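Local coordinates for putative uncharacterized protein (Ustilago maydis, PDB 4GNX) that binds single-stranded DNA as a subunit of replication protein A, and so probably protects and organises it during DNA replication and repair, at residues D290-I301 against A395-A406; L127-V138 against G211-S219. All blocks are in the same frame, centred on the assembly; numbering follows the deposited sequence.

Interaction 1 of 2, residues D290-I301 against A395-A406; sequences DYFNVRATVVYI and AANRMYMFNCRA. With nucleotides of chain G.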
loop_
_atom_site.group_PDB
_atom_site.type_symbol
_atom_site.label_atom_id
_atom_site.label_comp_id
_atom_site.label_asym_id
_atom_site.label_seq_id
_atom_site.Cartn_x
_atom_site.Cartn_y
_atom_site.Cartn_z
ATOM N N ASP C 290 -21.134 1.480 -3.822
ATOM C CA ASP C 290 -19.778 0.960 -3.947
ATOM C C ASP C 290 -19.076 0.999 -2.588
ATOM O O ASP C 290 -19.471 1.741 -1.687
ATOM C CB ASP C 290 -18.975 1.768 -4.980
ATOM C CG ASP C 290 -19.416 1.503 -6.416
ATOM O OD1 ASP C 290 -19.961 2.432 -7.058
ATOM O OD2 ASP C 290 -19.211 0.368 -6.905
ATOM N N TYR C 291 -18.033 0.195 -2.444
ATOM C CA TYR C 291 -17.297 0.129 -1.199
ATOM C C TYR C 291 -15.816 0.217 -1.510
ATOM O O TYR C 291 -15.366 -0.282 -2.536
ATOM C CB TYR C 291 -17.622 -1.161 -0.448
ATOM C CG TYR C 291 -19.080 -1.275 -0.062
ATOM C CD1 TYR C 291 -20.013 -1.866 -0.931
ATOM C CD2 TYR C 291 -19.541 -0.786 1.175
ATOM C CE1 TYR C 291 -21.351 -1.966 -0.580
ATOM C CE2 TYR C 291 -20.881 -0.891 1.535
ATOM C CZ TYR C 291 -21.780 -1.479 0.655
ATOM O OH TYR C 291 -23.113 -1.578 1.003
ATOM N N PHE C 292 -15.060 0.859 -0.624
ATOM C CA PHE C 292 -13.644 1.049 -0.844
ATOM C C PHE C 292 -12.908 1.341 0.444
ATOM O O PHE C 292 -13.516 1.692 1.444
ATOM C CB PHE C 292 -13.408 2.180 -1.845
ATOM C CG PHE C 292 -13.951 3.513 -1.403
ATOM C CD1 PHE C 292 -13.167 4.390 -0.639
ATOM C CD2 PHE C 292 -15.240 3.912 -1.763
ATOM C CE1 PHE C 292 -13.664 5.632 -0.247
ATOM C CE2 PHE C 292 -15.744 5.147 -1.369
ATOM C CZ PHE C 292 -14.956 6.013 -0.616
ATOM N N ASN C 293 -11.588 1.175 0.384
ATOM C CA ASN C 293 -10.651 1.569 1.432
ATOM C C ASN C 293 -9.740 2.670 0.937
ATOM O O ASN C 293 -9.282 2.630 -0.191
ATOM C CB ASN C 293 -9.810 0.373 1.867
ATOM C CG ASN C 293 -10.578 -0.580 2.763
ATOM O OD1 ASN C 293 -11.395 -0.153 3.591
ATOM N ND2 ASN C 293 -10.328 -1.883 2.604
ATOM N N VAL C 294 -9.491 3.656 1.787
ATOM C CA VAL C 294 -8.566 4.754 1.473
ATOM C C VAL C 294 -7.672 5.112 2.669
ATOM O O VAL C 294 -8.148 5.343 3.773
ATOM C CB VAL C 294 -9.311 6.009 0.963
ATOM C CG1 VAL C 294 -8.408 7.218 0.935
ATOM C CG2 VAL C 294 -9.804 5.794 -0.440
ATOM N N ARG C 295 -6.367 5.130 2.445
ATOM C CA ARG C 295 -5.443 5.707 3.412
ATOM C C ARG C 295 -5.518 7.211 3.193
ATOM O O ARG C 295 -5.212 7.679 2.093
ATOM C CB ARG C 295 -4.022 5.232 3.133
ATOM C CG ARG C 295 -3.149 5.186 4.364
ATOM C CD ARG C 295 -1.651 5.061 4.085
ATOM N NE ARG C 295 -1.211 3.960 3.216
ATOM C CZ ARG C 295 -1.286 2.665 3.515
ATOM N NH1 ARG C 295 -1.835 2.244 4.649
ATOM N NH2 ARG C 295 -0.824 1.775 2.653
ATOM N N ALA C 296 -5.952 7.967 4.199
ATOM C CA ALA C 296 -6.000 9.425 4.079
ATOM C C ALA C 296 -5.752 10.124 5.397
ATOM O O ALA C 296 -5.811 9.492 6.465
ATOM C CB ALA C 296 -7.310 9.878 3.478
ATOM N N THR C 297 -5.462 11.419 5.319
ATOM C CA THR C 297 -5.149 12.200 6.501
ATOM C C THR C 297 -6.298 13.131 6.774
ATOM O O THR C 297 -6.780 13.806 5.855
ATOM C CB THR C 297 -3.890 13.052 6.304
ATOM O OG1 THR C 297 -2.769 12.196 6.051
ATOM C CG2 THR C 297 -3.613 13.871 7.525
ATOM N N VAL C 298 -6.741 13.183 8.031
ATOM C CA VAL C 298 -7.753 14.152 8.376
ATOM C C VAL C 298 -7.103 15.523 8.313
ATOM O O VAL C 298 -6.136 15.796 9.014
ATOM C CB VAL C 298 -8.439 13.881 9.736
ATOM C CG1 VAL C 298 -9.323 15.055 10.132
ATOM C CG2 VAL C 298 -9.281 12.617 9.662
ATOM N N VAL C 299 -7.642 16.361 7.438
ATOM C CA VAL C 299 -7.202 17.740 7.248
ATOM C C VAL C 299 -8.154 18.761 7.904
ATOM O O VAL C 299 -7.719 19.844 8.293
ATOM C CB VAL C 299 -7.058 18.013 5.741
ATOM C CG1 VAL C 299 -7.383 19.445 5.387
ATOM C CG2 VAL C 299 -5.674 17.635 5.270
ATOM N N TYR C 300 -9.440 18.427 8.017
ATOM C CA TYR C 300 -10.431 19.343 8.605
ATOM C C TYR C 300 -11.673 18.634 9.127
ATOM O O TYR C 300 -12.190 17.717 8.486
ATOM C CB TYR C 300 -10.870 20.416 7.594
ATOM C CG TYR C 300 -11.854 21.440 8.154
ATOM C CD1 TYR C 300 -11.422 22.443 9.031
ATOM C CD2 TYR C 300 -13.208 21.412 7.808
ATOM C CE1 TYR C 300 -12.303 23.380 9.554
ATOM C CE2 TYR C 300 -14.097 22.346 8.329
ATOM C CZ TYR C 300 -13.642 23.329 9.202
ATOM O OH TYR C 300 -14.515 24.261 9.726
ATOM N N ILE C 301 -12.135 19.084 10.293
ATOM C CA ILE C 301 -13.436 18.691 10.846
ATOM C C ILE C 301 -14.314 19.921 10.946
ATOM O O ILE C 301 -13.899 20.941 11.482
ATOM C CB ILE C 301 -13.292 18.002 12.211
ATOM C CG1 ILE C 301 -12.302 16.835 12.087
ATOM C CG2 ILE C 301 -14.636 17.467 12.660
ATOM C CD1 ILE C 301 -11.403 16.620 13.281
ATOM N N ALA C 395 -7.384 16.829 16.345
ATOM C CA ALA C 395 -7.906 15.630 15.709
ATOM C C ALA C 395 -7.462 15.535 14.263
ATOM O O ALA C 395 -7.415 14.450 13.673
ATOM C CB ALA C 395 -9.411 15.627 15.785
ATOM N N ALA C 396 -7.147 16.678 13.675
ATOM C CA ALA C 396 -6.660 16.691 12.311
ATOM C C ALA C 396 -5.168 16.344 12.339
ATOM O O ALA C 396 -4.601 16.120 13.426
ATOM C CB ALA C 396 -6.904 18.050 11.681
ATOM N N ASN C 397 -4.545 16.302 11.161
ATOM C CA ASN C 397 -3.148 15.895 11.004
ATOM C C ASN C 397 -2.908 14.478 11.507
ATOM O O ASN C 397 -1.843 14.182 12.053
ATOM C CB ASN C 397 -2.176 16.895 11.672
ATOM C CG ASN C 397 -0.736 16.748 11.174
ATOM O OD1 ASN C 397 -0.481 16.017 10.231
ATOM N ND2 ASN C 397 0.206 17.432 11.819
ATOM N N ARG C 398 -3.902 13.608 11.325
ATOM C CA ARG C 398 -3.804 12.205 11.734
ATOM C C ARG C 398 -4.247 11.318 10.600
ATOM O O ARG C 398 -5.154 11.685 9.848
ATOM C CB ARG C 398 -4.669 11.916 12.953
ATOM C CG ARG C 398 -4.285 12.679 14.186
ATOM C CD ARG C 398 -4.246 11.722 15.361
ATOM N NE ARG C 398 -4.373 12.460 16.606
ATOM C CZ ARG C 398 -3.381 12.666 17.448
ATOM N NH1 ARG C 398 -2.180 12.164 17.191
ATOM N NH2 ARG C 398 -3.598 13.361 18.557
ATOM N N MET C 399 -3.627 10.145 10.499
ATOM C CA MET C 399 -3.766 9.278 9.330
ATOM C C MET C 399 -4.542 7.986 9.598
ATOM O O MET C 399 -4.288 7.278 10.585
ATOM C CB MET C 399 -2.379 8.944 8.799
ATOM C CG MET C 399 -2.355 8.589 7.329
ATOM S SD MET C 399 -0.687 8.516 6.647
ATOM C CE MET C 399 0.017 10.053 7.285
ATOM N N TYR C 400 -5.475 7.660 8.705
ATOM C CA TYR C 400 -6.336 6.487 8.920
ATOM C C TYR C 400 -6.538 5.645 7.695
ATOM O O TYR C 400 -6.531 6.159 6.581
ATOM C CB TYR C 400 -7.736 6.904 9.414
ATOM C CG TYR C 400 -7.729 7.619 10.726
ATOM C CD1 TYR C 400 -7.525 8.988 10.794
ATOM C CD2 TYR C 400 -7.899 6.922 11.891
ATOM C CE1 TYR C 400 -7.494 9.642 12.000
ATOM C CE2 TYR C 400 -7.877 7.562 13.109
ATOM C CZ TYR C 400 -7.676 8.920 13.157
ATOM O OH TYR C 400 -7.667 9.538 14.384
ATOM N N MET C 401 -6.743 4.350 7.909
ATOM C CA MET C 401 -7.393 3.527 6.911
ATOM C C MET C 401 -8.881 3.723 7.077
ATOM O O MET C 401 -9.417 3.526 8.161
ATOM C CB MET C 401 -7.033 2.058 7.059
ATOM C CG MET C 401 -5.888 1.596 6.154
ATOM S SD MET C 401 -6.144 1.850 4.374
ATOM C CE MET C 401 -7.862 1.353 4.211
ATOM N N PHE C 402 -9.543 4.138 6.008
ATOM C CA PHE C 402 -10.978 4.370 6.042
ATOM C C PHE C 402 -11.721 3.354 5.196
ATOM O O PHE C 402 -11.438 3.172 4.017
ATOM C CB PHE C 402 -11.307 5.762 5.494
ATOM C CG PHE C 402 -10.870 6.891 6.363
ATOM C CD1 PHE C 402 -9.831 7.716 5.962
ATOM C CD2 PHE C 402 -11.522 7.159 7.560
ATOM C CE1 PHE C 402 -9.419 8.776 6.750
ATOM C CE2 PHE C 402 -11.123 8.216 8.356
ATOM C CZ PHE C 402 -10.071 9.031 7.950
ATOM N N ASN C 403 -12.692 2.707 5.800
ATOM C CA ASN C 403 -13.549 1.806 5.071
ATOM C C ASN C 403 -14.860 2.520 4.796
ATOM O O ASN C 403 -15.541 2.979 5.715
ATOM C CB ASN C 403 -13.778 0.524 5.870
ATOM C CG ASN C 403 -14.422 -0.555 5.039
ATOM O OD1 ASN C 403 -14.155 -0.652 3.843
ATOM N ND2 ASN C 403 -15.287 -1.363 5.653
ATOM N N CYS C 404 -15.212 2.625 3.526
ATOM C CA CYS C 404 -16.342 3.457 3.145
ATOM C C CYS C 404 -17.315 2.811 2.195
ATOM O O CYS C 404 -16.967 1.915 1.421
ATOM C CB CYS C 404 -15.866 4.742 2.476
ATOM S SG CYS C 404 -14.516 5.578 3.305
ATOM N N ARG C 405 -18.542 3.315 2.261
ATOM C CA ARG C 405 -19.543 3.102 1.236
ATOM C C ARG C 405 -19.782 4.442 0.535
ATOM O O ARG C 405 -19.559 5.513 1.114
ATOM C CB ARG C 405 -20.837 2.553 1.850
ATOM C CG ARG C 405 -21.093 3.007 3.287
ATOM C CD ARG C 405 -22.332 2.360 3.893
ATOM N NE ARG C 405 -23.558 2.870 3.280
ATOM C CZ ARG C 405 -24.754 2.288 3.362
ATOM N NH1 ARG C 405 -24.920 1.150 4.034
ATOM N NH2 ARG C 405 -25.801 2.844 2.760
ATOM N N ALA C 406 -20.215 4.377 -0.720
ATOM C CA ALA C 406 -20.605 5.569 -1.480
ATOM C C ALA C 406 -21.950 5.307 -2.126
ATOM O O ALA C 406 -22.113 4.320 -2.836
ATOM C CB ALA C 406 -19.565 5.899 -2.540
ATOM P P DT G 9 -23.077 -7.603 -6.365
ATOM O OP1 DT G 9 -22.695 -9.041 -6.419
ATOM O OP2 DT G 9 -24.383 -7.166 -6.921
ATOM O "O5'" DT G 9 -23.003 -7.103 -4.853
ATOM C "C5'" DT G 9 -23.775 -7.739 -3.813
ATOM C "C4'" DT G 9 -23.043 -7.646 -2.495
ATOM O "O4'" DT G 9 -21.679 -7.220 -2.738
ATOM C "C3'" DT G 9 -23.627 -6.644 -1.491
ATOM O "O3'" DT G 9 -23.551 -7.157 -0.150
ATOM C "C2'" DT G 9 -22.704 -5.443 -1.626
ATOM C "C1'" DT G 9 -21.377 -6.130 -1.883
ATOM N N1 DT G 9 -20.324 -5.318 -2.523
ATOM C C2 DT G 9 -19.122 -5.218 -1.863
ATOM O O2 DT G 9 -18.905 -5.761 -0.791
ATOM N N3 DT G 9 -18.178 -4.452 -2.501
ATOM C C4 DT G 9 -18.315 -3.790 -3.707
ATOM O O4 DT G 9 -17.377 -3.138 -4.158
ATOM C C5 DT G 9 -19.606 -3.934 -4.345
ATOM C C7 DT G 9 -19.849 -3.252 -5.655
ATOM C C6 DT G 9 -20.533 -4.680 -3.729
ATOM P P DT G 20 -10.587 27.835 7.397
ATOM O OP1 DT G 20 -10.416 28.509 8.710
ATOM O OP2 DT G 20 -10.450 28.635 6.151
ATOM O "O5'" DT G 20 -9.579 26.600 7.298
ATOM C "C5'" DT G 20 -9.728 25.431 8.139
ATOM C "C4'" DT G 20 -8.551 24.483 8.022
ATOM O "O4'" DT G 20 -8.825 23.441 7.057
ATOM C "C3'" DT G 20 -7.200 25.096 7.636
ATOM O "O3'" DT G 20 -6.227 24.857 8.665
ATOM C "C2'" DT G 20 -6.782 24.361 6.367
ATOM C "C1'" DT G 20 -8.031 23.628 5.902
ATOM N N1 DT G 20 -8.852 24.346 4.908
ATOM C C2 DT G 20 -9.988 23.727 4.434
ATOM O O2 DT G 20 -10.335 22.610 4.780
ATOM N N3 DT G 20 -10.704 24.469 3.527
ATOM C C4 DT G 20 -10.406 25.736 3.061
ATOM O O4 DT G 20 -11.144 26.276 2.240
ATOM C C5 DT G 20 -9.205 26.327 3.608
ATOM C C7 DT G 20 -8.802 27.697 3.163
ATOM C C6 DT G 20 -8.498 25.611 4.490
ATOM P P DT G 19 -17.346 25.284 7.305
ATOM O OP1 DT G 19 -16.650 24.211 8.055
ATOM O OP2 DT G 19 -18.815 25.434 7.456
ATOM O "O5'" DT G 19 -16.688 26.659 7.786
ATOM C "C5'" DT G 19 -15.726 27.384 6.991
ATOM C "C4'" DT G 19 -14.355 26.757 7.114
ATOM O "O4'" DT G 19 -14.224 25.690 6.149
ATOM C "C3'" DT G 19 -13.191 27.690 6.807
ATOM O "O3'" DT G 19 -12.025 27.129 7.416
ATOM C "C2'" DT G 19 -13.095 27.593 5.294
ATOM C "C1'" DT G 19 -13.442 26.128 5.037
ATOM N N1 DT G 19 -14.215 25.849 3.804
ATOM C C2 DT G 19 -14.234 24.550 3.343
ATOM O O2 DT G 19 -13.631 23.639 3.889
ATOM N N3 DT G 19 -14.985 24.356 2.207
ATOM C C4 DT G 19 -15.703 25.307 1.508
ATOM O O4 DT G 19 -16.332 24.982 0.504
ATOM C C5 DT G 19 -15.642 26.648 2.050
ATOM C C7 DT G 19 -16.389 27.745 1.360
ATOM C C6 DT G 19 -14.915 26.847 3.158
#
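Cys404 CB sits over one face of the Phe292 ring, across two antiparallel strands whose short axes come within 4.6 Å. It lies 3.8 Å from the Phe292 ring centroid and only 24° off its normal, the geometry of a CH-pi contact, while SG approaches the same ring obliquely. Phe292 CG stands between its backbone N and carbonyl carbon (chi1 60°), which swings the ring over its partner strand. On this tightly packed face Phe402 continues the apolar row: CE1 comes 4.0 Å from Ala296 CB, and the Val298 CG2 methyl sits at the ring edge. Phe292 and Cys404 form a hydrogen-bonded antiparallel pair, Cys404 N giving to Phe292 O at 2.8 Å and Phe292 N to Cys404 O.

The other face, with Tyr291, Asn293, Arg295, Met399 and Met401, is partly exposed; Met401, bent at chi2 and chi3, lies across Asn293. The Tyr291 ring lies beside CB of the poorly ordered Arg405, and Tyr300 OH donates to OP1 of DT19 of chain G at 2.7 Å.

Segment 290-301 lies on the central strand of a five-stranded antiparallel sheet consistent with an OB-fold, between strands 341-352 and 398-411; strand 414-426 flanks the latter.

Interaction 2 of 2, residues L127-V138 against G211-S219; sequences LESVEANQQCDV and GRSLSMFSS. Unlike the reference sequence in segment 127-138: Gln135 (reference Thr). With nucleotides of chain G.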
loop_
_atom_site.group_PDB
_atom_site.type_symbol
_atom_site.label_atom_id
_atom_site.label_comp_id
_atom_site.label_asym_id
_atom_site.label_seq_id
_atom_site.Cartn_x
_atom_site.Cartn_y
_atom_site.Cartn_z
ATOM N N LEU C 127 -8.062 -22.126 3.496
ATOM C CA LEU C 127 -7.924 -20.836 2.819
ATOM C C LEU C 127 -8.221 -19.653 3.706
ATOM O O LEU C 127 -7.674 -18.575 3.504
ATOM C CB LEU C 127 -8.852 -20.761 1.609
ATOM C CG LEU C 127 -8.535 -21.645 0.403
ATOM C CD1 LEU C 127 -9.759 -21.762 -0.492
ATOM C CD2 LEU C 127 -7.342 -21.122 -0.385
ATOM N N GLU C 128 -9.100 -19.846 4.678
ATOM C CA GLU C 128 -9.475 -18.753 5.558
ATOM C C GLU C 128 -8.304 -18.303 6.431
ATOM O O GLU C 128 -8.356 -17.235 7.033
ATOM C CB GLU C 128 -10.722 -19.097 6.380
ATOM C CG GLU C 128 -10.752 -20.506 6.967
ATOM C CD GLU C 128 -12.063 -20.825 7.685
ATOM O OE1 GLU C 128 -13.144 -20.430 7.189
ATOM O OE2 GLU C 128 -12.015 -21.482 8.748
ATOM N N SER C 129 -7.242 -19.107 6.463
ATOM C CA SER C 129 -6.012 -18.750 7.183
ATOM C C SER C 129 -4.994 -17.977 6.316
ATOM O O SER C 129 -4.107 -17.307 6.841
ATOM C CB SER C 129 -5.363 -19.994 7.804
ATOM O OG SER C 129 -4.840 -20.847 6.800
ATOM N N VAL C 130 -5.124 -18.089 4.996
ATOM C CA VAL C 130 -4.348 -17.293 4.035
ATOM C C VAL C 130 -4.937 -15.886 3.966
ATOM O O VAL C 130 -6.160 -15.724 3.911
ATOM C CB VAL C 130 -4.418 -17.893 2.607
ATOM C CG1 VAL C 130 -3.635 -17.036 1.613
ATOM C CG2 VAL C 130 -3.934 -19.337 2.592
ATOM N N GLU C 131 -4.082 -14.870 3.956
ATOM C CA GLU C 131 -4.581 -13.502 3.890
ATOM C C GLU C 131 -4.826 -13.038 2.458
ATOM O O GLU C 131 -4.220 -13.550 1.505
ATOM C CB GLU C 131 -3.656 -12.544 4.628
ATOM C CG GLU C 131 -2.189 -12.746 4.311
ATOM C CD GLU C 131 -1.305 -12.460 5.508
ATOM O OE1 GLU C 131 -1.443 -11.364 6.102
ATOM O OE2 GLU C 131 -0.478 -13.335 5.856
ATOM N N ALA C 132 -5.718 -12.060 2.322
ATOM C CA ALA C 132 -6.139 -11.555 1.023
ATOM C C ALA C 132 -4.977 -11.007 0.183
ATOM O O ALA C 132 -3.871 -10.791 0.688
ATOM C CB ALA C 132 -7.237 -10.517 1.189
ATOM N N ASN C 133 -5.249 -10.806 -1.104
ATOM C CA ASN C 133 -4.246 -10.415 -2.102
ATOM C C ASN C 133 -2.898 -11.161 -2.022
ATOM O O ASN C 133 -1.832 -10.561 -2.112
ATOM C CB ASN C 133 -4.060 -8.886 -2.125
ATOM C CG ASN C 133 -5.232 -8.154 -2.773
ATOM O OD1 ASN C 133 -5.875 -8.658 -3.698
ATOM N ND2 ASN C 133 -5.505 -6.949 -2.292
ATOM N N GLN C 134 -2.959 -12.476 -1.852
ATOM C CA GLN C 134 -1.753 -13.290 -1.818
ATOM C C GLN C 134 -1.801 -14.522 -2.721
ATOM O O GLN C 134 -2.880 -15.072 -2.996
ATOM C CB GLN C 134 -1.416 -13.697 -0.392
ATOM C CG GLN C 134 -0.570 -12.669 0.335
ATOM C CD GLN C 134 0.406 -13.307 1.300
ATOM O OE1 GLN C 134 0.032 -14.145 2.122
ATOM N NE2 GLN C 134 1.670 -12.912 1.205
ATOM N N GLN C 135 -0.613 -14.929 -3.180
ATOM C CA GLN C 135 -0.417 -16.092 -4.052
ATOM C C GLN C 135 -0.624 -17.359 -3.259
ATOM O O GLN C 135 -0.198 -17.442 -2.108
ATOM C CB GLN C 135 1.009 -16.120 -4.619
ATOM C CG GLN C 135 1.622 -14.761 -4.912
ATOM C CD GLN C 135 0.917 -14.034 -6.044
ATOM O OE1 GLN C 135 -0.293 -14.215 -6.263
ATOM N NE2 GLN C 135 1.670 -13.201 -6.773
ATOM N N CYS C 136 -1.241 -18.351 -3.896
ATOM C CA CYS C 136 -1.579 -19.606 -3.242
ATOM C C CYS C 136 -1.812 -20.712 -4.276
ATOM O O CYS C 136 -2.152 -20.421 -5.423
ATOM C CB CYS C 136 -2.785 -19.375 -2.316
ATOM S SG CYS C 136 -4.157 -20.535 -2.419
ATOM N N ASP C 137 -1.599 -21.966 -3.877
ATOM C CA ASP C 137 -1.847 -23.112 -4.753
ATOM C C ASP C 137 -3.045 -23.928 -4.292
ATOM O O ASP C 137 -3.150 -24.250 -3.114
ATOM C CB ASP C 137 -0.624 -24.019 -4.799
ATOM C CG ASP C 137 0.517 -23.423 -5.590
ATOM O OD1 ASP C 137 0.324 -22.357 -6.216
ATOM O OD2 ASP C 137 1.616 -24.028 -5.581
ATOM N N VAL C 138 -3.930 -24.283 -5.220
ATOM C CA VAL C 138 -5.153 -25.022 -4.883
ATOM C C VAL C 138 -5.455 -26.135 -5.883
ATOM O O VAL C 138 -5.399 -25.916 -7.091
ATOM C CB VAL C 138 -6.384 -24.081 -4.787
ATOM C CG1 VAL C 138 -7.692 -24.852 -4.892
ATOM C CG2 VAL C 138 -6.356 -23.272 -3.498
ATOM N N GLY C 211 -16.206 -14.292 2.357
ATOM C CA GLY C 211 -15.265 -14.879 3.310
ATOM C C GLY C 211 -13.915 -15.137 2.673
ATOM O O GLY C 211 -12.906 -14.545 3.082
ATOM N N ARG C 212 -13.911 -16.031 1.680
ATOM C CA ARG C 212 -12.732 -16.357 0.876
ATOM C C ARG C 212 -13.147 -16.762 -0.532
ATOM O O ARG C 212 -14.067 -17.560 -0.711
ATOM C CB ARG C 212 -11.920 -17.482 1.524
ATOM C CG ARG C 212 -11.068 -17.048 2.704
ATOM C CD ARG C 212 -9.887 -16.217 2.232
ATOM N NE ARG C 212 -8.972 -15.844 3.310
ATOM C CZ ARG C 212 -9.111 -14.772 4.084
ATOM N NH1 ARG C 212 -10.142 -13.954 3.925
ATOM N NH2 ARG C 212 -8.219 -14.529 5.026
ATOM N N SER C 213 -12.469 -16.189 -1.523
ATOM C CA SER C 213 -12.687 -16.525 -2.925
ATOM C C SER C 213 -11.402 -16.357 -3.729
ATOM O O SER C 213 -10.449 -15.719 -3.269
ATOM C CB SER C 213 -13.816 -15.684 -3.524
ATOM O OG SER C 213 -13.516 -14.304 -3.460
ATOM N N LEU C 214 -11.386 -16.942 -4.926
ATOM C CA LEU C 214 -10.175 -17.025 -5.737
ATOM C C LEU C 214 -10.286 -16.330 -7.080
ATOM O O LEU C 214 -11.368 -16.228 -7.660
ATOM C CB LEU C 214 -9.769 -18.478 -5.947
ATOM C CG LEU C 214 -9.497 -19.261 -4.669
ATOM C CD1 LEU C 214 -9.295 -20.741 -4.983
ATOM C CD2 LEU C 214 -8.319 -18.683 -3.904
ATOM N N SER C 215 -9.146 -15.851 -7.557
ATOM C CA SER C 215 -9.039 -15.224 -8.853
ATOM C C SER C 215 -7.673 -15.519 -9.449
ATOM O O SER C 215 -6.683 -15.644 -8.721
ATOM C CB SER C 215 -9.225 -13.717 -8.730
ATOM O OG SER C 215 -8.747 -13.066 -9.892
ATOM N N MET C 216 -7.620 -15.605 -10.776
ATOM C CA MET C 216 -6.358 -15.836 -11.473
ATOM C C MET C 216 -5.601 -14.560 -11.805
ATOM O O MET C 216 -6.195 -13.507 -12.019
ATOM C CB MET C 216 -6.577 -16.667 -12.733
ATOM C CG MET C 216 -6.941 -18.104 -12.403
ATOM S SD MET C 216 -6.265 -19.361 -13.518
ATOM C CE MET C 216 -7.019 -18.854 -15.068
ATOM N N PHE C 217 -4.279 -14.672 -11.812
ATOM C CA PHE C 217 -3.399 -13.671 -12.397
ATOM C C PHE C 217 -2.919 -14.105 -13.782
ATOM O O PHE C 217 -2.948 -15.294 -14.118
ATOM C CB PHE C 217 -2.186 -13.467 -11.506
ATOM C CG PHE C 217 -2.450 -12.605 -10.321
ATOM C CD1 PHE C 217 -1.892 -12.917 -9.091
ATOM C CD2 PHE C 217 -3.253 -11.472 -10.435
ATOM C CE1 PHE C 217 -2.122 -12.116 -7.990
ATOM C CE2 PHE C 217 -3.493 -10.668 -9.337
ATOM C CZ PHE C 217 -2.919 -10.988 -8.111
ATOM N N SER C 218 -2.471 -13.132 -14.570
ATOM C CA SER C 218 -1.839 -13.370 -15.868
ATOM C C SER C 218 -0.923 -14.579 -15.795
ATOM O O SER C 218 -0.913 -15.431 -16.684
ATOM C CB SER C 218 -1.031 -12.130 -16.263
ATOM O OG SER C 218 -0.064 -12.385 -17.270
ATOM N N SER C 219 -0.183 -14.635 -14.693
ATOM C CA SER C 219 0.839 -15.631 -14.417
ATOM C C SER C 219 0.298 -16.941 -13.875
ATOM O O SER C 219 1.063 -17.893 -13.720
ATOM C CB SER C 219 1.805 -15.054 -13.388
ATOM O OG SER C 219 1.135 -14.136 -12.539
ATOM P P DT G 5 -2.518 -2.485 -13.477
ATOM O OP1 DT G 5 -3.182 -1.465 -12.624
ATOM O OP2 DT G 5 -1.148 -2.945 -13.114
ATOM O "O5'" DT G 5 -3.494 -3.751 -13.449
ATOM C "C5'" DT G 5 -3.674 -4.524 -12.237
ATOM C "C4'" DT G 5 -4.470 -5.789 -12.482
ATOM O "O4'" DT G 5 -3.942 -6.511 -13.622
ATOM C "C3'" DT G 5 -4.452 -6.792 -11.325
ATOM O "O3'" DT G 5 -5.662 -7.562 -11.298
ATOM C "C2'" DT G 5 -3.304 -7.713 -11.694
ATOM C "C1'" DT G 5 -3.430 -7.776 -13.208
ATOM N N1 DT G 5 -2.165 -8.019 -13.933
ATOM C C2 DT G 5 -1.913 -9.297 -14.379
ATOM O O2 DT G 5 -2.675 -10.232 -14.190
ATOM N N3 DT G 5 -0.723 -9.445 -15.052
ATOM C C4 DT G 5 0.214 -8.463 -15.323
ATOM O O4 DT G 5 1.235 -8.746 -15.945
ATOM C C5 DT G 5 -0.117 -7.145 -14.827
ATOM C C7 DT G 5 0.839 -6.019 -15.067
ATOM C C6 DT G 5 -1.271 -6.992 -14.164
#
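Arg212, just before strand 213-217, reaches into the backbone of residues 127-130. Its CB points toward that segment, and CG passes 3.7 Å from Glu128 CA. A bend at chi2 (-72°) turns the chain there, bringing CD to 3.5 Å from Leu127 O. NE then donates to Leu127 O at 3.0 Å, a moderately bent bond (140°) that arrives above the carbonyl plane. The backbone N of Val130, closing the turn, reaches the same oxygen from the opposite face, so Leu127 O is gripped by two donors. Further out, Val130 O lies near the guanidinium edge and takes weak bonds from both NE and NH2. NH1 turns back to Gly211 O, 2.9 Å away, a bond within its own segment that helps fix the rotation of the group.

Elsewhere the contact is sparse. Leu214 CD1 and Val138 CG2 meet tip to tip at 4.2 Å. Gln135 OE1 lies in the plane of the Phe217 ring at its edge, 3.3 Å from CE1, with amide and ring planes 85° apart. Beside Phe217, Ser218 N donates to O2 of DT5 of chain G at 2.9 Å, placing this end of the contact at the DNA.

Strand 198-207 pairs with both 135-152 and 213-217 in the mixed sheet of this OB domain; its Val206 and Val204 touch Arg212 and Leu214, and strand 174-180 also contacts Leu214.

Interactions 1 and 2 belong to different OB-type domains of one chain and follow each other in sequence, 127-138/211-219 closing before 290-301/395-406 opens. Their centres are 27 Å apart and their nearest atoms about 9 Å, without touching. The bound DNA relates them: interaction 2 meets DT5 of chain G, whereas interaction 1 meets DT9 of chain G at one end and DT19 and DT20 of chain G at the other, so a single strand passes both. The zinc site of Cys311, Cys316, Cys330 and Cys333 falls within the sequence separating the two segments of interaction 1. This arrangement is consistent with successive domains sharing one single-stranded DNA path.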